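Local coordinates for excretory-secretory protein 2 (Ancylostoma ceylanicum, PDB 3NSW) that is secreted by the hookworm and probably acts as an immunomodulator in the host, its netrin-like fold resembling that of tissue inhibitors of metalloproteinases, at residues A[77-82]-A[86-91]; A[36-41]-A[68-73]; A[43-46]-A[52-55]. One frame throughout, in Å; residues are numbered along the deposited sequence.

Contact 1 of 3, residues A[77-82]-A[86-91]; sequences YVLGCK and QDCFVK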
# COMPACT_ATOMS: atom_id res chain seq x y z
N TYR A 77 -0.55 5.79 -4.82
CA TYR A 77 -0.86 5.52 -3.41
C TYR A 77 0.37 5.14 -2.60
O TYR A 77 1.35 4.62 -3.14
CB TYR A 77 -1.85 4.36 -3.31
CG TYR A 77 -3.19 4.68 -3.93
CD1 TYR A 77 -4.14 5.39 -3.21
CD2 TYR A 77 -3.48 4.32 -5.26
CE1 TYR A 77 -5.38 5.70 -3.77
CE2 TYR A 77 -4.71 4.64 -5.83
CZ TYR A 77 -5.65 5.33 -5.08
OH TYR A 77 -6.87 5.65 -5.63
N VAL A 78 0.31 5.38 -1.30
CA VAL A 78 1.23 4.72 -0.39
C VAL A 78 0.48 3.47 0.07
O VAL A 78 -0.69 3.56 0.46
CB VAL A 78 1.60 5.60 0.81
CG1 VAL A 78 2.47 4.83 1.79
CG2 VAL A 78 2.32 6.86 0.35
N LEU A 79 1.15 2.32 0.01
CA LEU A 79 0.51 1.04 0.30
C LEU A 79 1.34 0.33 1.34
O LEU A 79 2.50 0.02 1.07
CB LEU A 79 0.47 0.20 -0.99
CG LEU A 79 -0.07 -1.24 -0.84
CD1 LEU A 79 -1.57 -1.24 -0.46
CD2 LEU A 79 0.19 -2.06 -2.11
N GLY A 80 0.76 0.08 2.51
CA GLY A 80 1.47 -0.60 3.60
C GLY A 80 0.89 -1.99 3.72
O GLY A 80 -0.32 -2.11 3.88
N CYS A 81 1.70 -3.03 3.63
CA CYS A 81 1.14 -4.40 3.63
C CYS A 81 1.92 -5.38 4.49
O CYS A 81 3.13 -5.30 4.58
CB CYS A 81 1.03 -4.96 2.21
SG CYS A 81 -0.26 -4.23 1.13
N LYS A 82 1.22 -6.33 5.11
CA LYS A 82 1.91 -7.52 5.65
C LYS A 82 2.25 -8.42 4.46
O LYS A 82 1.71 -8.25 3.37
CB LYS A 82 1.03 -8.26 6.67
CG LYS A 82 0.71 -7.42 7.88
CD LYS A 82 -0.14 -8.20 8.88
CE LYS A 82 -0.28 -7.44 10.18
NZ LYS A 82 -1.07 -6.20 10.04
N GLN A 86 -1.43 -8.54 2.37
CA GLN A 86 -2.62 -8.68 3.19
C GLN A 86 -2.60 -7.69 4.35
O GLN A 86 -1.55 -7.09 4.65
CB GLN A 86 -2.82 -10.13 3.63
CG GLN A 86 -1.94 -10.61 4.76
CD GLN A 86 -2.10 -12.10 5.00
OE1 GLN A 86 -1.72 -12.91 4.16
NE2 GLN A 86 -2.66 -12.46 6.15
N ASP A 87 -3.77 -7.48 4.95
CA ASP A 87 -3.98 -6.48 6.01
C ASP A 87 -3.35 -5.14 5.64
O ASP A 87 -2.56 -4.56 6.41
CB ASP A 87 -3.41 -6.96 7.35
CG ASP A 87 -4.28 -8.00 8.02
OD1 ASP A 87 -5.52 -7.98 7.85
OD2 ASP A 87 -3.71 -8.84 8.75
N CYS A 88 -3.70 -4.64 4.45
CA CYS A 88 -3.04 -3.49 3.90
C CYS A 88 -3.75 -2.21 4.31
O CYS A 88 -4.97 -2.20 4.54
CB CYS A 88 -2.98 -3.58 2.36
SG CYS A 88 -2.09 -5.03 1.73
N PHE A 89 -2.96 -1.14 4.42
CA PHE A 89 -3.51 0.21 4.44
C PHE A 89 -3.13 0.98 3.17
O PHE A 89 -2.10 0.70 2.54
CB PHE A 89 -3.11 0.98 5.72
CG PHE A 89 -1.64 1.36 5.81
CD1 PHE A 89 -1.10 2.41 5.04
CD2 PHE A 89 -0.79 0.69 6.69
CE1 PHE A 89 0.25 2.77 5.13
CE2 PHE A 89 0.55 1.04 6.80
CZ PHE A 89 1.08 2.08 6.02
N VAL A 90 -3.97 1.93 2.79
CA VAL A 90 -3.79 2.69 1.55
C VAL A 90 -4.05 4.17 1.81
O VAL A 90 -5.01 4.52 2.49
CB VAL A 90 -4.79 2.21 0.45
CG1 VAL A 90 -4.43 2.85 -0.90
CG2 VAL A 90 -4.80 0.69 0.33
N LYS A 91 -3.19 5.03 1.26
CA LYS A 91 -3.33 6.47 1.38
C LYS A 91 -2.93 7.11 0.05
O LYS A 91 -1.94 6.71 -0.56
CB LYS A 91 -2.42 6.99 2.50
CG LYS A 91 -2.13 8.51 2.47
CD LYS A 91 -3.03 9.31 3.41
CE LYS A 91 -2.78 10.80 3.22
NZ LYS A 91 -3.24 11.64 4.35
O HOH W 1 -1.68 -3.65 8.72
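The phenyl ring of Phe-89 lies flat across the backbone of Gly-80, whose CA sits over one face, 3.7 Å from the ring centroid and displaced toward the rim, in a CH-pi contact. Phe-89 takes a chi1 of 70°, which sets CG between the backbone N and the carbonyl carbon and swings the ring over the opposing strand. Glycine suits the position: with no side chain, its CA can lie directly against the ring face. At the other flat group, Tyr-77, the carbonyl O of Lys-91 lies near the ring plane at one edge, while CG1 of Val-90 approaches CD1 of Tyr-77 obliquely at 3.4 Å; the Tyr-77 hydroxyl is bonded beyond this pair of strands, to the backbone N of Thr-72.

The strands form an antiparallel beta hairpin in the central sheet of the netrin-like fold, with two hydrogen bonds in each of the pairs Val-78 with Lys-91 and Gly-80 with Phe-89. From Val-78 N to Lys-91 O the bond is short, 2.7 Å. Leu-79 and Val-90 make the non-hydrogen-bonded pair between them, and CD1 of Leu-79 rests 3.8 Å from CG2 of Val-90, branched apolar chains filling the buried face.

Farther along, a beta bulge shifts the register by one residue, and the disulfide from Cys-81 SG to Cys-88 SG cross-links the strands at the bulge itself. Lys-82 N still reaches Gln-86 O at 2.9 Å, but the return bond is weak. The Lys-82 chain bends at its last torsion, chi4 67°, bringing NZ to a long salt bridge with Asp-87 OD2 (4.0 Å). NZ of Lys-82 has its stronger salt bridge with Asp-21, and a water that donates to Asp-87 O is held only weakly by this NZ.

Contact 2 of 3, residues A[36-41]-A[68-73]; sequences RSYNLQ and NIQLTA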
# COMPACT_ATOMS: atom_id res chain seq x y z
N ARG A 36 -10.68 -9.46 -9.30
CA ARG A 36 -10.79 -9.10 -7.89
C ARG A 36 -9.56 -8.35 -7.36
O ARG A 36 -9.53 -7.95 -6.19
CB ARG A 36 -11.01 -10.37 -7.08
CG ARG A 36 -11.75 -10.19 -5.77
CD ARG A 36 -11.61 -11.47 -4.99
NE ARG A 36 -12.77 -11.76 -4.15
CZ ARG A 36 -13.12 -12.99 -3.76
NH1 ARG A 36 -12.41 -14.04 -4.16
NH2 ARG A 36 -14.18 -13.17 -2.99
N SER A 37 -8.55 -8.17 -8.22
CA SER A 37 -7.29 -7.54 -7.83
C SER A 37 -6.94 -6.31 -8.65
O SER A 37 -7.15 -6.30 -9.88
CB SER A 37 -6.13 -8.54 -7.96
OG SER A 37 -6.29 -9.65 -7.10
N TYR A 38 -6.39 -5.31 -7.98
CA TYR A 38 -5.80 -4.16 -8.63
C TYR A 38 -4.41 -4.54 -9.11
O TYR A 38 -3.68 -5.25 -8.41
CB TYR A 38 -5.70 -3.00 -7.63
CG TYR A 38 -7.03 -2.46 -7.16
CD1 TYR A 38 -7.74 -1.53 -7.93
CD2 TYR A 38 -7.60 -2.89 -5.94
CE1 TYR A 38 -8.95 -1.03 -7.51
CE2 TYR A 38 -8.83 -2.39 -5.52
CZ TYR A 38 -9.49 -1.46 -6.30
OH TYR A 38 -10.70 -0.95 -5.91
N ASN A 39 -4.04 -4.07 -10.30
CA ASN A 39 -2.68 -4.17 -10.81
C ASN A 39 -1.87 -2.97 -10.32
O ASN A 39 -2.37 -1.84 -10.32
CB ASN A 39 -2.66 -4.19 -12.35
CG ASN A 39 -3.28 -5.45 -12.93
OD1 ASN A 39 -4.02 -5.37 -13.91
ND2 ASN A 39 -2.98 -6.60 -12.36
N LEU A 40 -0.63 -3.24 -9.92
CA LEU A 40 0.25 -2.24 -9.32
C LEU A 40 1.59 -2.13 -10.03
O LEU A 40 2.19 -3.14 -10.45
CB LEU A 40 0.54 -2.60 -7.86
CG LEU A 40 -0.65 -2.84 -6.93
CD1 LEU A 40 -0.16 -3.30 -5.56
CD2 LEU A 40 -1.49 -1.57 -6.82
N GLN A 41 2.06 -0.89 -10.15
CA GLN A 41 3.44 -0.60 -10.47
C GLN A 41 4.10 -0.09 -9.20
O GLN A 41 3.60 0.83 -8.57
CB GLN A 41 3.52 0.48 -11.57
CG GLN A 41 4.89 1.13 -11.73
CD GLN A 41 5.87 0.28 -12.53
OE1 GLN A 41 5.55 -0.18 -13.62
NE2 GLN A 41 7.07 0.08 -11.99
N ASN A 68 -14.12 -2.06 0.59
CA ASN A 68 -14.03 -0.88 1.45
C ASN A 68 -13.03 0.14 0.91
O ASN A 68 -12.76 1.17 1.54
CB ASN A 68 -13.71 -1.27 2.90
CG ASN A 68 -14.84 -2.04 3.56
OD1 ASN A 68 -16.01 -1.93 3.17
ND2 ASN A 68 -14.51 -2.84 4.56
N ILE A 69 -12.47 -0.17 -0.25
CA ILE A 69 -11.68 0.80 -1.02
C ILE A 69 -12.21 0.86 -2.45
O ILE A 69 -12.79 -0.12 -2.94
CB ILE A 69 -10.16 0.47 -1.03
CG1 ILE A 69 -9.88 -0.87 -1.73
CG2 ILE A 69 -9.56 0.52 0.39
CD1 ILE A 69 -8.39 -1.18 -1.93
N GLN A 70 -12.03 2.00 -3.10
CA GLN A 70 -12.41 2.14 -4.50
C GLN A 70 -11.28 2.90 -5.18
O GLN A 70 -11.39 4.09 -5.43
CB GLN A 70 -13.73 2.91 -4.64
CG GLN A 70 -14.41 2.73 -6.00
CD GLN A 70 -15.13 1.40 -6.13
OE1 GLN A 70 -16.17 1.18 -5.51
NE2 GLN A 70 -14.59 0.51 -6.95
N LEU A 71 -10.17 2.21 -5.42
CA LEU A 71 -8.99 2.88 -5.96
C LEU A 71 -9.24 3.28 -7.41
O LEU A 71 -10.02 2.63 -8.12
CB LEU A 71 -7.75 2.00 -5.85
CG LEU A 71 -7.47 1.40 -4.47
CD1 LEU A 71 -6.14 0.65 -4.45
CD2 LEU A 71 -7.49 2.49 -3.40
N THR A 72 -8.62 4.37 -7.83
CA THR A 72 -8.84 4.88 -9.18
C THR A 72 -7.68 4.57 -10.11
O THR A 72 -6.53 4.42 -9.68
CB THR A 72 -9.15 6.39 -9.20
OG1 THR A 72 -8.20 7.09 -8.39
CG2 THR A 72 -10.56 6.65 -8.66
N ALA A 73 -8.00 4.47 -11.40
CA ALA A 73 -7.01 4.18 -12.43
C ALA A 73 -5.89 5.23 -12.44
O ALA A 73 -6.14 6.43 -12.25
CB ALA A 73 -7.68 4.12 -13.80
O HOH W 2 -12.21 -2.26 -4.48
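The hydroxyl of Tyr-38 is gripped from two directions. It accepts the backbone N-H of Leu-71, with N of Leu-71 3.2 Å from OH of Tyr-38. It also donates to a water 2.5 Å from OH. That water donates a hydrogen bond to the carbonyl O of Ile-69, 2.7 Å away, and bridges a gap that the phenol does not close directly. Tyrosine fits here because it is long enough to cross from its strand to the 68-73 loop and ends in a hydroxyl that can donate one hydrogen bond and accept another.

Leu-71 also covers one face of the ring. Its CD1 stands 4.1 Å from the Tyr-38 ring centroid, almost on the ring normal, and CB comes within 3.7 Å of CE1 of Tyr-38. The chi1 of Leu-71, -51°, turns CG anti to its carbonyl carbon and lays the branch across the ring while the backbone N still meets the hydroxyl. Ile-69 adds CD1, 3.8 Å from CE2 of Tyr-38, its side chain running past the phenol in the opposite direction.

From strand 24-33, Lys-33 makes a cation-pi contact with Tyr-38, and Val-30 touches both Tyr-38 and Leu-71. An irregular connection between strands 59-63 and 75-82 is thus joined, by one tyrosine side chain reaching across to it, to strand 37-45 of the curved beta-sheet that forms the core of a netrin-like fold.

Contact 3 of 3, residues A[43-46]-A[52-55]; sequences WRLY and APSQ
No hydrogen bond crosses between Leu-45 and Ala-52, although their CA atoms come within 5.9 Å; the contact rests on a few apolar carbons. The methyl of Ala-52 points at the other segment and meets CB of Leu-45 at 3.8 Å. It also lies close to two backbone carbonyls, with Ala-52 CB 3.6 Å from Leu-45 O and 3.7 Å from Tyr-46 O. A small side chain suits a place where the chain comes this near to the opposing backbone.

These residues stand at the two sides of the loop that leaves strand 37-45 of the netrin-like fold and leads to strand 59-63, the outermost strand on that side of the sheet. The turn is held from within by Asp-47, whose OD1 accepts a hydrogen bond from the backbone N of Ala-52.

Leu-45 has CG anti to its carbonyl carbon (chi1 -58°), an orientation that carries CD1 to within 3.9 Å of CD of Pro-53. The two side chains cross at about a right angle. Proline offers a rigid, apolar ring to the leucine methyl, and Leu-45 is further flanked by Trp-56 of the same loop and by Ala-26 of strand 24-33.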
# COMPACT_ATOMS: atom_id res chain seq x y z
N TRP A 43 7.14 1.83 -7.36
CA TRP A 43 8.17 2.83 -7.61
C TRP A 43 9.28 2.78 -6.59
O TRP A 43 10.44 3.03 -6.92
CB TRP A 43 7.56 4.24 -7.63
CG TRP A 43 6.51 4.41 -8.68
CD1 TRP A 43 5.16 4.57 -8.48
CD2 TRP A 43 6.71 4.44 -10.10
NE1 TRP A 43 4.52 4.70 -9.69
CE2 TRP A 43 5.44 4.62 -10.70
CE3 TRP A 43 7.84 4.33 -10.92
CZ2 TRP A 43 5.27 4.70 -12.09
CZ3 TRP A 43 7.67 4.41 -12.31
CH2 TRP A 43 6.39 4.60 -12.88
N ARG A 44 8.93 2.47 -5.34
CA ARG A 44 9.88 2.57 -4.25
C ARG A 44 9.35 1.78 -3.07
O ARG A 44 8.15 1.77 -2.84
CB ARG A 44 9.99 4.04 -3.83
CG ARG A 44 10.85 4.29 -2.59
CD ARG A 44 10.93 5.77 -2.31
NE ARG A 44 11.70 6.03 -1.10
CZ ARG A 44 11.85 7.24 -0.57
NH1 ARG A 44 11.28 8.29 -1.16
NH2 ARG A 44 12.56 7.41 0.53
N LEU A 45 10.23 1.13 -2.32
CA LEU A 45 9.84 0.63 -1.00
C LEU A 45 10.49 1.57 -0.01
O LEU A 45 11.70 1.79 -0.08
CB LEU A 45 10.34 -0.80 -0.77
CG LEU A 45 9.94 -1.92 -1.73
CD1 LEU A 45 10.30 -3.25 -1.11
CD2 LEU A 45 8.47 -1.89 -2.04
N TYR A 46 9.69 2.15 0.89
CA TYR A 46 10.25 3.03 1.91
C TYR A 46 11.05 2.19 2.91
O TYR A 46 10.79 1.00 3.07
CB TYR A 46 9.15 3.83 2.61
CG TYR A 46 8.35 4.74 1.69
CD1 TYR A 46 8.84 6.01 1.34
CD2 TYR A 46 7.11 4.34 1.17
CE1 TYR A 46 8.11 6.85 0.50
CE2 TYR A 46 6.37 5.18 0.33
CZ TYR A 46 6.90 6.44 -0.01
OH TYR A 46 6.18 7.27 -0.83
N ALA A 52 14.50 -1.32 3.59
CA ALA A 52 13.85 -2.04 2.49
C ALA A 52 14.79 -3.09 1.90
O ALA A 52 16.01 -2.88 1.86
CB ALA A 52 13.39 -1.06 1.41
N PRO A 53 14.22 -4.23 1.44
CA PRO A 53 15.04 -5.24 0.78
C PRO A 53 15.70 -4.69 -0.48
O PRO A 53 15.16 -3.76 -1.10
CB PRO A 53 14.02 -6.33 0.41
CG PRO A 53 12.89 -6.12 1.34
CD PRO A 53 12.81 -4.64 1.53
N SER A 54 16.85 -5.24 -0.84
CA SER A 54 17.60 -4.80 -2.02
C SER A 54 16.80 -5.01 -3.30
O SER A 54 16.79 -4.15 -4.18
CB SER A 54 18.94 -5.52 -2.11
OG SER A 54 19.73 -5.29 -0.95
N GLN A 55 16.14 -6.16 -3.39
CA GLN A 55 15.41 -6.55 -4.60
C GLN A 55 13.92 -6.72 -4.37
O GLN A 55 13.48 -7.31 -3.37
CB GLN A 55 16.01 -7.83 -5.19
CG GLN A 55 17.40 -7.65 -5.79
CD GLN A 55 18.03 -8.95 -6.26
OE1 GLN A 55 17.37 -9.81 -6.83
NE2 GLN A 55 19.33 -9.09 -6.02

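After strand 9-10, helix 16-20 and strand 24-33, the chain enters strand 37-45, which serves two contacts. Its beginning belongs to contact 2 and its end to contact 3, whose centres lie about 20 Å apart on opposite sides of the chain's centre. Contact 3 closes a short loop before strand 59-63, and that loop falls wholly within the longer one closed by contact 2 when the 68-73 segment returns. Contact 1 follows in series as a tight hairpin. It meets contact 2 where Leu-71 packs on Val-90 and Leu-79 on Leu-40, and it touches contact 3 through Val-78 and Tyr-46, joining both to the hairpin strands.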